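Putative acetyltransferase (Streptococcus mutans, PDB 3LD2) probably transfers an acyl group from acyl-coenzyme A to an acceptor that is not identified, and binds coenzyme A in a GNAT-type fold. Local coordinates at residues S38-L42 and S43-Q47; K54-E58 and Q59-V63; K124-G127 and R128-Q132; F175-G179 and Q180-D184. All coordinates share one frame; numbering follows the deposited sequence.

Contacts 2 and 3 both touch coenzyme A but grip it differently: main-chain amides of G125, G127 and R128 hold the pyrophosphate, whereas side chains of 54-63 lie along the pantetheine arm and thiol. Contact 1 opens helix 45-55 and contact 2 lies at its C-terminal end and the loop beyond, their centres about 22 Å apart. Contacts 1 and 4 reach the same sheet from opposite sides of the chain's centre, one leaving outermost strand 35-39 and the other turning outermost strand 166-177 back; contact 4 lies farthest out. It touches contact 2, where K178 NZ probably bonds to Q59 OE1 and P62 packs on F175. Contact 3 is partly buried at a helix start, bonded through the backbone with one apolar pair, I126 and L130.

Contact 1: residues S38-L42 and S43-Q47; sequences SPMLL and SDIEQ
M40, present as selenomethionine, reaches I45, near the start of the following helix, with the far part of its side chain. CG is anti to the backbone N (chi1 -175°) and the chain bends at chi3, which brings CE to 3.8 Å from I45 CG1, the two side chains crossing at about a right angle; F77 and F83 add to this buried cluster. L41 then exchanges two bonds with D44. Its N gives a nearly straight bond of 3.2 Å to D44 OD2, meeting the oxygen from above the carboxylate plane, and its O receives D44 N at 2.8 Å. The other carboxylate oxygen, OD1, forms a salt bridge with K87, so D44 holds both the turn and a neighbouring strand. L42 O takes a weak bond from I45 N at 3.3 Å. With D44 bonded back to L41 through both side chain and backbone, the turn closes in the short 3-10 segment that leads strand 35-39 into helix 45-55, the first beta-alpha connection of the GNAT fold.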
loop_
_atom_site.group_PDB
_atom_site.type_symbol
_atom_site.label_atom_id
_atom_site.label_comp_id
_atom_site.label_asym_id
_atom_site.label_seq_id
_atom_site.Cartn_x
_atom_site.Cartn_y
_atom_site.Cartn_z
ATOM N N SER A 38 13.979 4.014 3.863
ATOM C CA SER A 38 14.177 4.536 5.195
ATOM C C SER A 38 12.826 4.832 5.849
ATOM O O SER A 38 11.797 4.898 5.161
ATOM C CB SER A 38 15.012 5.808 5.101
ATOM O OG SER A 38 14.256 6.857 4.522
ATOM N N PRO A 39 12.822 4.996 7.187
ATOM C CA PRO A 39 11.613 5.355 7.940
ATOM C C PRO A 39 11.118 6.732 7.518
ATOM O O PRO A 39 11.925 7.621 7.286
ATOM C CB PRO A 39 12.110 5.423 9.389
ATOM C CG PRO A 39 13.404 4.682 9.407
ATOM C CD PRO A 39 13.992 4.752 8.054
HETATM N N MSE A 40 9.816 6.930 7.430
HETATM C CA MSE A 40 9.299 8.241 7.045
HETATM C C MSE A 40 9.506 9.287 8.154
HETATM O O MSE A 40 9.260 9.020 9.331
HETATM C CB MSE A 40 7.815 8.149 6.670
HETATM C CG MSE A 40 7.248 9.455 6.140
HETATM SE SE MSE A 40 5.270 9.540 5.955
HETATM C CE MSE A 40 4.702 9.695 7.837
ATOM N N LEU A 41 9.948 10.479 7.764
ATOM C CA LEU A 41 10.148 11.579 8.690
ATOM C C LEU A 41 8.943 12.478 8.739
ATOM O O LEU A 41 8.192 12.604 7.770
ATOM C CB LEU A 41 11.318 12.449 8.251
ATOM C CG LEU A 41 12.710 11.863 8.297
ATOM C CD1 LEU A 41 13.627 12.848 7.640
ATOM C CD2 LEU A 41 13.095 11.589 9.738
ATOM N N LEU A 42 8.786 13.151 9.866
ATOM C CA LEU A 42 7.698 14.075 10.015
ATOM C C LEU A 42 7.861 15.094 8.907
ATOM O O LEU A 42 6.887 15.545 8.320
ATOM C CB LEU A 42 7.800 14.756 11.369
ATOM C CG LEU A 42 6.506 14.879 12.156
ATOM C CD1 LEU A 42 6.151 13.522 12.682
ATOM C CD2 LEU A 42 6.696 15.853 13.317
ATOM N N SER A 43 9.111 15.447 8.615
ATOM C CA SER A 43 9.374 16.474 7.603
ATOM C C SER A 43 9.174 15.979 6.153
ATOM O O SER A 43 9.180 16.784 5.226
ATOM C CB SER A 43 10.759 17.127 7.793
ATOM O OG SER A 43 11.831 16.223 7.569
ATOM N N ASP A 44 8.998 14.667 5.978
ATOM C CA ASP A 44 8.715 14.072 4.667
ATOM C C ASP A 44 7.237 14.124 4.267
ATOM O O ASP A 44 6.890 13.796 3.134
ATOM C CB ASP A 44 9.109 12.591 4.650
ATOM C CG ASP A 44 10.581 12.369 4.478
ATOM O OD1 ASP A 44 11.275 13.276 3.960
ATOM O OD2 ASP A 44 11.040 11.266 4.839
ATOM N N ILE A 45 6.366 14.505 5.193
ATOM C CA ILE A 45 4.931 14.330 4.976
ATOM C C ILE A 45 4.344 15.151 3.820
ATOM O O ILE A 45 3.405 14.719 3.165
ATOM C CB ILE A 45 4.124 14.574 6.271
ATOM C CG1 ILE A 45 4.370 13.433 7.269
ATOM C CG2 ILE A 45 2.637 14.736 5.957
ATOM C CD1 ILE A 45 3.743 13.658 8.630
ATOM N N GLU A 46 4.884 16.342 3.590
ATOM C CA GLU A 46 4.430 17.196 2.495
ATOM C C GLU A 46 4.557 16.430 1.193
ATOM O O GLU A 46 3.647 16.402 0.371
ATOM C CB GLU A 46 5.312 18.439 2.389
ATOM C CG GLU A 46 4.541 19.744 2.325
ATOM C CD GLU A 46 3.906 20.109 3.680
ATOM O OE1 GLU A 46 3.353 19.201 4.360
ATOM O OE2 GLU A 46 3.964 21.304 4.064
ATOM N N GLN A 47 5.717 15.824 1.023
ATOM C CA GLN A 47 6.042 15.097 -0.182
ATOM C C GLN A 47 5.190 13.852 -0.394
ATOM O O GLN A 47 4.722 13.609 -1.499
ATOM C CB GLN A 47 7.513 14.718 -0.159
ATOM C CG GLN A 47 8.414 15.793 -0.697
ATOM C CD GLN A 47 9.860 15.383 -0.585
ATOM O OE1 GLN A 47 10.468 14.901 -1.557
ATOM N NE2 GLN A 47 10.413 15.517 0.631
#

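Contact 2: residues K54-E58 and Q59-V63; sequences KTWSE and QNTPV. With COA (coenzyme A), chain E.
The chi1 of N60 (58°) sets CG between its own backbone N and carbonyl carbon, turning the amide back toward the T55 carbonyl and the S57 amide, while W56 keeps CG beside its backbone N (chi1 -55°) and presents the edge of its indole to that amide. N60 is thereby held at both ends. ND2 donates to T55 O at 3.0 Å, the acceptor lying almost in the amide plane, and OD1 accepts S57 N at 3.1 Å from above its carbonyl plane. The same OD1 lies in the indole plane, 3.2 Å from W56 CE3, with amide and ring nearly perpendicular. S57 O closes a beta turn by accepting N60 N and takes T61 N as well, the second donor nearly along the C=O axis. On the ligand side, N60 ND2 comes within 3.3 Å of coenzyme A C6P, and T55 CG2 lies 3.5 Å from C7P, so both touch the beta-alanine part of pantetheine. W56 CH2 meets the thiol sulfur S1P at 3.6 Å, again at the ring edge. T55 OG1 is turned to L51 O, leaving its methyl for the cofactor. Two bonds should fix the rotation of the N60 amide, and the approaches of T55, W56 and N60 to pantetheine and thiol are van der Waals contacts.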
loop_
_atom_site.group_PDB
_atom_site.type_symbol
_atom_site.label_atom_id
_atom_site.label_comp_id
_atom_site.label_asym_id
_atom_site.label_seq_id
_atom_site.Cartn_x
_atom_site.Cartn_y
_atom_site.Cartn_z
ATOM N N LYS A 54 -0.979 12.360 -6.503
ATOM C CA LYS A 54 -0.735 12.252 -7.941
ATOM C C LYS A 54 -0.970 10.820 -8.361
ATOM O O LYS A 54 -1.136 10.536 -9.544
ATOM C CB LYS A 54 0.707 12.652 -8.332
ATOM C CG LYS A 54 1.065 14.130 -8.138
ATOM C CD LYS A 54 2.581 14.343 -8.050
ATOM C CE LYS A 54 2.920 15.781 -7.630
ATOM N NZ LYS A 54 4.301 16.178 -8.042
ATOM N N THR A 55 -0.966 9.921 -7.380
ATOM C CA THR A 55 -1.035 8.485 -7.633
ATOM C C THR A 55 -2.448 7.871 -7.617
ATOM O O THR A 55 -2.721 6.926 -8.356
ATOM C CB THR A 55 -0.177 7.709 -6.624
ATOM O OG1 THR A 55 1.140 8.268 -6.578
ATOM C CG2 THR A 55 -0.094 6.241 -7.007
ATOM N N TRP A 56 -3.338 8.373 -6.768
ATOM C CA TRP A 56 -4.631 7.705 -6.602
ATOM C C TRP A 56 -5.645 8.182 -7.631
ATOM O O TRP A 56 -5.854 9.381 -7.820
ATOM C CB TRP A 56 -5.180 7.855 -5.172
ATOM C CG TRP A 56 -4.214 7.385 -4.118
ATOM C CD1 TRP A 56 -3.615 8.152 -3.152
ATOM C CD2 TRP A 56 -3.705 6.047 -3.942
ATOM N NE1 TRP A 56 -2.768 7.372 -2.387
ATOM C CE2 TRP A 56 -2.804 6.081 -2.852
ATOM C CE3 TRP A 56 -3.929 4.830 -4.590
ATOM C CZ2 TRP A 56 -2.135 4.947 -2.401
ATOM C CZ3 TRP A 56 -3.258 3.696 -4.137
ATOM C CH2 TRP A 56 -2.370 3.766 -3.059
ATOM N N SER A 57 -6.260 7.219 -8.301
ATOM C CA SER A 57 -7.275 7.487 -9.308
ATOM C C SER A 57 -8.393 6.487 -9.117
ATOM O O SER A 57 -8.224 5.497 -8.405
ATOM C CB SER A 57 -6.695 7.342 -10.716
ATOM O OG SER A 57 -6.040 6.091 -10.867
ATOM N N GLU A 58 -9.525 6.759 -9.755
ATOM C CA GLU A 58 -10.670 5.865 -9.746
ATOM C C GLU A 58 -10.315 4.534 -10.357
ATOM O O GLU A 58 -11.100 3.593 -10.295
ATOM C CB GLU A 58 -11.839 6.484 -10.504
ATOM C CG GLU A 58 -12.405 7.707 -9.800
ATOM C CD GLU A 58 -13.738 8.153 -10.349
ATOM O OE1 GLU A 58 -13.785 8.502 -11.555
ATOM O OE2 GLU A 58 -14.732 8.163 -9.566
ATOM N N GLN A 59 -9.127 4.444 -10.943
ATOM C CA GLN A 59 -8.652 3.162 -11.458
ATOM C C GLN A 59 -8.055 2.253 -10.349
ATOM O O GLN A 59 -8.018 1.040 -10.498
ATOM C CB GLN A 59 -7.639 3.391 -12.591
ATOM C CG GLN A 59 -7.272 2.150 -13.411
ATOM C CD GLN A 59 -8.285 1.846 -14.519
ATOM O OE1 GLN A 59 -9.500 2.036 -14.349
ATOM N NE2 GLN A 59 -7.787 1.362 -15.662
ATOM N N ASN A 60 -7.597 2.821 -9.235
ATOM C CA ASN A 60 -6.917 1.995 -8.230
ATOM C C ASN A 60 -7.488 2.075 -6.817
ATOM O O ASN A 60 -7.043 1.342 -5.935
ATOM C CB ASN A 60 -5.407 2.274 -8.204
ATOM C CG ASN A 60 -5.086 3.736 -7.916
ATOM O OD1 ASN A 60 -5.762 4.387 -7.121
ATOM N ND2 ASN A 60 -4.058 4.261 -8.582
ATOM N N THR A 61 -8.461 2.956 -6.601
ATOM C CA THR A 61 -9.131 3.044 -5.312
ATOM C C THR A 61 -10.615 3.409 -5.519
ATOM O O THR A 61 -10.942 4.112 -6.462
ATOM C CB THR A 61 -8.432 4.096 -4.407
ATOM O OG1 THR A 61 -9.195 4.287 -3.227
ATOM C CG2 THR A 61 -8.316 5.450 -5.113
ATOM N N PRO A 62 -11.523 2.919 -4.644
ATOM C CA PRO A 62 -12.960 3.243 -4.740
ATOM C C PRO A 62 -13.373 4.406 -3.843
ATOM O O PRO A 62 -14.516 4.867 -3.929
ATOM C CB PRO A 62 -13.646 1.973 -4.232
ATOM C CG PRO A 62 -12.540 1.072 -3.699
ATOM C CD PRO A 62 -11.275 1.865 -3.645
ATOM N N VAL A 63 -12.457 4.857 -2.987
ATOM C CA VAL A 63 -12.680 6.029 -2.132
ATOM C C VAL A 63 -12.729 7.343 -2.899
ATOM O O VAL A 63 -12.051 7.514 -3.911
ATOM C CB VAL A 63 -11.551 6.180 -1.103
ATOM C CG1 VAL A 63 -12.055 6.947 0.088
ATOM C CG2 VAL A 63 -11.023 4.816 -0.683
HETATM N N1A COA E . 2.806 -4.107 -16.430
HETATM C C2A COA E . 3.178 -5.534 -16.279
HETATM N N3A COA E . 3.836 -5.987 -15.004
HETATM C C4A COA E . 4.079 -5.028 -13.938
HETATM C C5A COA E . 3.688 -3.618 -14.087
HETATM C C6A COA E . 3.049 -3.144 -15.354
HETATM N N6A COA E . 2.690 -1.738 -15.450
HETATM N N7A COA E . 4.037 -2.860 -12.875
HETATM C C8A COA E . 4.629 -3.818 -11.972
HETATM N N9A COA E . 4.569 -5.166 -12.595
HETATM C C1B COA E . 5.387 -6.109 -12.032
HETATM C C2B COA E . 6.395 -6.991 -12.742
HETATM O O2B COA E . 6.169 -7.694 -13.926
HETATM C C3B COA E . 7.567 -7.123 -11.873
HETATM O O3B COA E . 8.759 -7.728 -12.267
HETATM P P3B COA E . 9.668 -6.936 -13.437
HETATM O O7A COA E . 11.183 -7.574 -13.290
HETATM O O8A COA E . 9.100 -7.231 -14.970
HETATM O O9A COA E . 9.656 -5.495 -13.258
HETATM C C4B COA E . 7.296 -6.278 -10.645
HETATM O O4B COA E . 5.981 -5.629 -10.788
HETATM C C5B COA E . 8.189 -5.781 -9.561
HETATM O O5B COA E . 8.266 -4.506 -10.172
HETATM P P1A COA E . 8.498 -3.064 -9.418
HETATM O O1A COA E . 9.479 -2.134 -10.371
HETATM O O2A COA E . 9.097 -3.328 -8.117
HETATM O O3A COA E . 7.060 -2.305 -9.223
HETATM P P2A COA E . 6.879 -0.681 -9.107
HETATM O O4A COA E . 6.803 -0.033 -10.622
HETATM O O5A COA E . 7.962 -0.061 -8.355
HETATM O O6A COA E . 5.429 -0.385 -8.393
HETATM C CBP COA E . 3.150 -0.550 -8.034
HETATM C CCP COA E . 4.390 -1.320 -8.519
HETATM C CDP COA E . 3.412 -0.130 -6.563
HETATM C CEP COA E . 1.867 -1.412 -8.178
HETATM C CAP COA E . 3.026 0.747 -8.881
HETATM O OAP COA E . 2.525 0.521 -10.170
HETATM C C9P COA E . 2.043 1.694 -8.207
HETATM O O9P COA E . 2.470 2.704 -7.749
HETATM N N8P COA E . 0.683 1.756 -8.714
HETATM C C7P COA E . 0.028 3.024 -8.463
HETATM C C6P COA E . -1.232 2.849 -7.609
HETATM C C5P COA E . -1.110 1.637 -6.680
HETATM O O5P COA E . -0.442 1.720 -5.707
HETATM N N4P COA E . -1.877 0.429 -6.916
HETATM C C3P COA E . -2.269 -0.457 -5.802
HETATM C C2P COA E . -1.354 -0.408 -4.574
HETATM S S1P COA E . -2.350 0.153 -3.148
#

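Contact 3: residues K124-G127 and R128-Q132; sequences KGIG and RALVQ. With COA (coenzyme A), chain E.
The pyrophosphate-binding loop of the GNAT fold, with its Q/R-x-x-G-x-G/A signature ending in G125 and G127, runs here into helix 126-138, and both segments meet within the first turns of that helix. Its amides face coenzyme A. G125 N and R128 N donate to O1A and O2A of one phosphate, each at 2.7 Å, and G127 N reaches O5A of the other at the same distance; R123 N and V117 N also bond to the cofactor. The helix start thus points its amides at the anion, where the helix dipole would probably add to the attraction. G125, at the N-cap, has a positive phi (93°), and G127, without a side chain, lets the diphosphate lie close against the backbone. R128 meets the phosphate through its backbone N, and its extended side chain leads away, though CB lies 3.3 Å from O2A. Behind the loop, carbonyls of G125 and I126 receive A129 N and L130 N in helical bonds. On the buried side I126 and L130 lie side by side, pointing toward strand 110-117, with I126 CG2 3.7 Å from L130 CD2. The next bond in the series runs from V131 N to G127 O, 3.0 Å and almost straight at 176°.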
loop_
_atom_site.group_PDB
_atom_site.type_symbol
_atom_site.label_atom_id
_atom_site.label_comp_id
_atom_site.label_asym_id
_atom_site.label_seq_id
_atom_site.Cartn_x
_atom_site.Cartn_y
_atom_site.Cartn_z
ATOM N N LYS A 124 11.236 -0.035 -11.956
ATOM C CA LYS A 124 12.658 -0.015 -11.648
ATOM C C LYS A 124 13.035 -0.786 -10.394
ATOM O O LYS A 124 14.162 -0.671 -9.929
ATOM C CB LYS A 124 13.158 1.423 -11.521
ATOM C CG LYS A 124 12.856 2.289 -12.739
ATOM C CD LYS A 124 13.486 3.664 -12.605
ATOM C CE LYS A 124 12.853 4.645 -13.600
ATOM N NZ LYS A 124 13.487 6.011 -13.593
ATOM N N GLY A 125 12.105 -1.566 -9.841
ATOM C CA GLY A 125 12.377 -2.354 -8.641
ATOM C C GLY A 125 12.019 -1.718 -7.298
ATOM O O GLY A 125 12.212 -2.343 -6.250
ATOM N N ILE A 126 11.506 -0.489 -7.318
ATOM C CA ILE A 126 11.191 0.235 -6.083
ATOM C C ILE A 126 10.063 -0.418 -5.274
ATOM O O ILE A 126 10.171 -0.575 -4.041
ATOM C CB ILE A 126 10.816 1.707 -6.351
ATOM C CG1 ILE A 126 12.042 2.500 -6.811
ATOM C CG2 ILE A 126 10.203 2.345 -5.107
ATOM C CD1 ILE A 126 11.687 3.814 -7.514
ATOM N N GLY A 127 8.979 -0.780 -5.961
ATOM C CA GLY A 127 7.879 -1.464 -5.313
ATOM C C GLY A 127 8.361 -2.741 -4.647
ATOM O O GLY A 127 8.101 -3.002 -3.478
ATOM N N ARG A 128 9.091 -3.539 -5.401
ATOM C CA ARG A 128 9.605 -4.788 -4.892
ATOM C C ARG A 128 10.402 -4.579 -3.590
ATOM O O ARG A 128 10.223 -5.317 -2.619
ATOM C CB ARG A 128 10.463 -5.449 -5.972
ATOM C CG ARG A 128 10.955 -6.820 -5.629
ATOM C CD ARG A 128 11.543 -7.556 -6.826
ATOM N NE ARG A 128 12.359 -8.646 -6.306
ATOM C CZ ARG A 128 12.663 -9.782 -6.936
ATOM N NH1 ARG A 128 12.216 -10.023 -8.173
ATOM N NH2 ARG A 128 13.422 -10.688 -6.304
ATOM N N ALA A 129 11.260 -3.561 -3.579
ATOM C CA ALA A 129 12.176 -3.327 -2.480
ATOM C C ALA A 129 11.415 -2.842 -1.244
ATOM O O ALA A 129 11.746 -3.194 -0.105
ATOM C CB ALA A 129 13.256 -2.308 -2.895
ATOM N N LEU A 130 10.399 -2.029 -1.468
ATOM C CA LEU A 130 9.548 -1.611 -0.369
ATOM C C LEU A 130 8.892 -2.850 0.271
ATOM O O LEU A 130 9.019 -3.103 1.476
ATOM C CB LEU A 130 8.486 -0.633 -0.869
ATOM C CG LEU A 130 8.532 0.895 -0.641
ATOM C CD1 LEU A 130 9.702 1.452 0.179
ATOM C CD2 LEU A 130 8.354 1.660 -1.966
ATOM N N VAL A 131 8.214 -3.635 -0.561
ATOM C CA VAL A 131 7.465 -4.798 -0.103
ATOM C C VAL A 131 8.384 -5.714 0.663
ATOM O O VAL A 131 8.002 -6.308 1.673
ATOM C CB VAL A 131 6.789 -5.527 -1.296
ATOM C CG1 VAL A 131 6.398 -6.952 -0.937
ATOM C CG2 VAL A 131 5.586 -4.720 -1.772
ATOM N N GLN A 132 9.618 -5.795 0.196
ATOM C CA GLN A 132 10.569 -6.719 0.780
ATOM C C GLN A 132 11.009 -6.304 2.183
ATOM O O GLN A 132 11.154 -7.147 3.068
ATOM C CB GLN A 132 11.782 -6.854 -0.110
ATOM C CG GLN A 132 12.106 -8.267 -0.424
ATOM C CD GLN A 132 11.001 -8.944 -1.232
ATOM O OE1 GLN A 132 10.534 -8.398 -2.237
ATOM N NE2 GLN A 132 10.583 -10.140 -0.799
HETATM N N1A COA E . 2.806 -4.107 -16.430
HETATM C C2A COA E . 3.178 -5.534 -16.279
HETATM N N3A COA E . 3.836 -5.987 -15.004
HETATM C C4A COA E . 4.079 -5.028 -13.938
HETATM C C5A COA E . 3.688 -3.618 -14.087
HETATM C C6A COA E . 3.049 -3.144 -15.354
HETATM N N6A COA E . 2.690 -1.738 -15.450
HETATM N N7A COA E . 4.037 -2.860 -12.875
HETATM C C8A COA E . 4.629 -3.818 -11.972
HETATM N N9A COA E . 4.569 -5.166 -12.595
HETATM C C1B COA E . 5.387 -6.109 -12.032
HETATM C C2B COA E . 6.395 -6.991 -12.742
HETATM O O2B COA E . 6.169 -7.694 -13.926
HETATM C C3B COA E . 7.567 -7.123 -11.873
HETATM O O3B COA E . 8.759 -7.728 -12.267
HETATM P P3B COA E . 9.668 -6.936 -13.437
HETATM O O7A COA E . 11.183 -7.574 -13.290
HETATM O O8A COA E . 9.100 -7.231 -14.970
HETATM O O9A COA E . 9.656 -5.495 -13.258
HETATM C C4B COA E . 7.296 -6.278 -10.645
HETATM O O4B COA E . 5.981 -5.629 -10.788
HETATM C C5B COA E . 8.189 -5.781 -9.561
HETATM O O5B COA E . 8.266 -4.506 -10.172
HETATM P P1A COA E . 8.498 -3.064 -9.418
HETATM O O1A COA E . 9.479 -2.134 -10.371
HETATM O O2A COA E . 9.097 -3.328 -8.117
HETATM O O3A COA E . 7.060 -2.305 -9.223
HETATM P P2A COA E . 6.879 -0.681 -9.107
HETATM O O4A COA E . 6.803 -0.033 -10.622
HETATM O O5A COA E . 7.962 -0.061 -8.355
HETATM O O6A COA E . 5.429 -0.385 -8.393
HETATM C CBP COA E . 3.150 -0.550 -8.034
HETATM C CCP COA E . 4.390 -1.320 -8.519
HETATM C CDP COA E . 3.412 -0.130 -6.563
HETATM C CEP COA E . 1.867 -1.412 -8.178
HETATM C CAP COA E . 3.026 0.747 -8.881
HETATM O OAP COA E . 2.525 0.521 -10.170
HETATM C C9P COA E . 2.043 1.694 -8.207
HETATM O O9P COA E . 2.470 2.704 -7.749
HETATM N N8P COA E . 0.683 1.756 -8.714
HETATM C C7P COA E . 0.028 3.024 -8.463
HETATM C C6P COA E . -1.232 2.849 -7.609
HETATM C C5P COA E . -1.110 1.637 -6.680
HETATM O O5P COA E . -0.442 1.720 -5.707
HETATM N N4P COA E . -1.877 0.429 -6.916
HETATM C C3P COA E . -2.269 -0.457 -5.802
HETATM C C2P COA E . -1.354 -0.408 -4.574
HETATM S S1P COA E . -2.350 0.153 -3.148
#

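Contact 4: residues F175-G179 and Q180-D184; sequences FFLKG and QYVDD
F175 and V182 form an antiparallel hydrogen-bonded pair in which each N-H meets the other's carbonyl, F175 N reaching V182 O at 3.0 Å, while the two short strand axes run at 136° to each other. F176 and Y181 follow as the non-hydrogen-bonded pair, and their rings meet edge-to-face. F176 CG stands anti to its backbone nitrogen (chi1 -172°), which places CD1 about 3.5 Å above the centre of the Y181 ring; the centroids are 4.8 Å apart and the planes inclined at 51°. This is the beta hairpin of strands 166-177 and 180-190, closed by a type I' turn from L177 to Q180, with K178 and G179 both at positive phi. On the other face, F175, V182 and L177 pack toward L150. F175 CE2 lies 4.1 Å from D184 CB, the ring and carboxylate planes well inclined. D184 OD2 is hydrogen-bonded to H148 ND1, and K178 NZ is probably hydrogen-bonded to Q59 OE1.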
loop_
_atom_site.group_PDB
_atom_site.type_symbol
_atom_site.label_atom_id
_atom_site.label_comp_id
_atom_site.label_asym_id
_atom_site.label_seq_id
_atom_site.Cartn_x
_atom_site.Cartn_y
_atom_site.Cartn_z
ATOM N N PHE A 175 -17.752 -2.622 -6.649
ATOM C CA PHE A 175 -17.745 -1.180 -6.868
ATOM C C PHE A 175 -18.143 -0.797 -8.276
ATOM O O PHE A 175 -17.826 -1.491 -9.244
ATOM C CB PHE A 175 -16.367 -0.607 -6.550
ATOM C CG PHE A 175 -15.842 -1.021 -5.210
ATOM C CD1 PHE A 175 -16.387 -0.493 -4.047
ATOM C CD2 PHE A 175 -14.823 -1.943 -5.112
ATOM C CE1 PHE A 175 -15.929 -0.881 -2.813
ATOM C CE2 PHE A 175 -14.343 -2.329 -3.877
ATOM C CZ PHE A 175 -14.889 -1.795 -2.727
ATOM N N PHE A 176 -18.858 0.317 -8.366
ATOM C CA PHE A 176 -19.193 0.940 -9.630
ATOM C C PHE A 176 -18.316 2.196 -9.801
ATOM O O PHE A 176 -18.455 3.162 -9.061
ATOM C CB PHE A 176 -20.686 1.285 -9.644
ATOM C CG PHE A 176 -21.193 1.754 -10.979
ATOM C CD1 PHE A 176 -21.303 0.868 -12.047
ATOM C CD2 PHE A 176 -21.572 3.082 -11.167
ATOM C CE1 PHE A 176 -21.777 1.296 -13.289
ATOM C CE2 PHE A 176 -22.049 3.524 -12.408
ATOM C CZ PHE A 176 -22.155 2.625 -13.467
ATOM N N LEU A 177 -17.399 2.165 -10.760
ATOM C CA LEU A 177 -16.514 3.309 -11.018
ATOM C C LEU A 177 -16.308 3.505 -12.520
ATOM O O LEU A 177 -15.821 2.606 -13.221
ATOM C CB LEU A 177 -15.159 3.132 -10.318
ATOM C CG LEU A 177 -15.215 2.988 -8.790
ATOM C CD1 LEU A 177 -14.120 2.027 -8.303
ATOM C CD2 LEU A 177 -15.167 4.368 -8.062
ATOM N N LYS A 178 -16.687 4.694 -12.994
ATOM C CA LYS A 178 -16.549 5.053 -14.402
ATOM C C LYS A 178 -17.405 4.147 -15.259
ATOM O O LYS A 178 -16.916 3.580 -16.219
ATOM C CB LYS A 178 -15.086 4.908 -14.831
ATOM C CG LYS A 178 -14.223 5.990 -14.301
ATOM C CD LYS A 178 -12.833 5.836 -14.824
ATOM C CE LYS A 178 -12.182 4.577 -14.302
ATOM N NZ LYS A 178 -10.747 4.735 -14.564
ATOM N N GLY A 179 -18.673 3.991 -14.885
ATOM C CA GLY A 179 -19.584 3.131 -15.616
ATOM C C GLY A 179 -19.203 1.664 -15.695
ATOM O O GLY A 179 -19.799 0.924 -16.460
ATOM N N GLN A 180 -18.208 1.229 -14.935
ATOM C CA GLN A 180 -17.890 -0.188 -14.916
ATOM C C GLN A 180 -18.109 -0.782 -13.528
ATOM O O GLN A 180 -17.893 -0.115 -12.501
ATOM C CB GLN A 180 -16.440 -0.446 -15.332
ATOM C CG GLN A 180 -15.893 0.459 -16.387
ATOM C CD GLN A 180 -14.413 0.283 -16.542
ATOM O OE1 GLN A 180 -13.899 -0.832 -16.475
ATOM N NE2 GLN A 180 -13.705 1.380 -16.736
ATOM N N TYR A 181 -18.508 -2.051 -13.507
ATOM C CA TYR A 181 -18.563 -2.815 -12.262
ATOM C C TYR A 181 -17.221 -3.427 -11.987
ATOM O O TYR A 181 -16.737 -4.263 -12.740
ATOM C CB TYR A 181 -19.656 -3.891 -12.293
ATOM C CG TYR A 181 -20.992 -3.263 -12.091
ATOM C CD1 TYR A 181 -21.444 -2.943 -10.811
ATOM C CD2 TYR A 181 -21.783 -2.913 -13.176
ATOM C CE1 TYR A 181 -22.684 -2.318 -10.612
ATOM C CE2 TYR A 181 -23.021 -2.287 -12.989
ATOM C CZ TYR A 181 -23.459 -1.991 -11.713
ATOM O OH TYR A 181 -24.671 -1.370 -11.548
ATOM N N VAL A 182 -16.612 -3.006 -10.892
ATOM C CA VAL A 182 -15.275 -3.484 -10.576
ATOM C C VAL A 182 -15.348 -4.509 -9.463
ATOM O O VAL A 182 -16.170 -4.381 -8.557
ATOM C CB VAL A 182 -14.359 -2.301 -10.218
ATOM C CG1 VAL A 182 -12.920 -2.770 -10.033
ATOM C CG2 VAL A 182 -14.457 -1.257 -11.321
ATOM N N ASP A 183 -14.532 -5.549 -9.567
ATOM C CA ASP A 183 -14.419 -6.540 -8.503
ATOM C C ASP A 183 -13.346 -6.173 -7.478
ATOM O O ASP A 183 -12.416 -5.404 -7.750
ATOM C CB ASP A 183 -14.067 -7.908 -9.078
ATOM C CG ASP A 183 -15.176 -8.498 -9.950
ATOM O OD1 ASP A 183 -16.361 -8.116 -9.809
ATOM O OD2 ASP A 183 -14.836 -9.371 -10.768
ATOM N N ASP A 184 -13.470 -6.758 -6.301
ATOM C CA ASP A 184 -12.493 -6.581 -5.251
ATOM C C ASP A 184 -11.723 -7.882 -5.111
ATOM O O ASP A 184 -12.290 -8.913 -4.740
ATOM C CB ASP A 184 -13.213 -6.242 -3.954
ATOM C CG ASP A 184 -12.272 -5.826 -2.848
ATOM O OD1 ASP A 184 -11.116 -5.441 -3.150
ATOM O OD2 ASP A 184 -12.707 -5.874 -1.674
#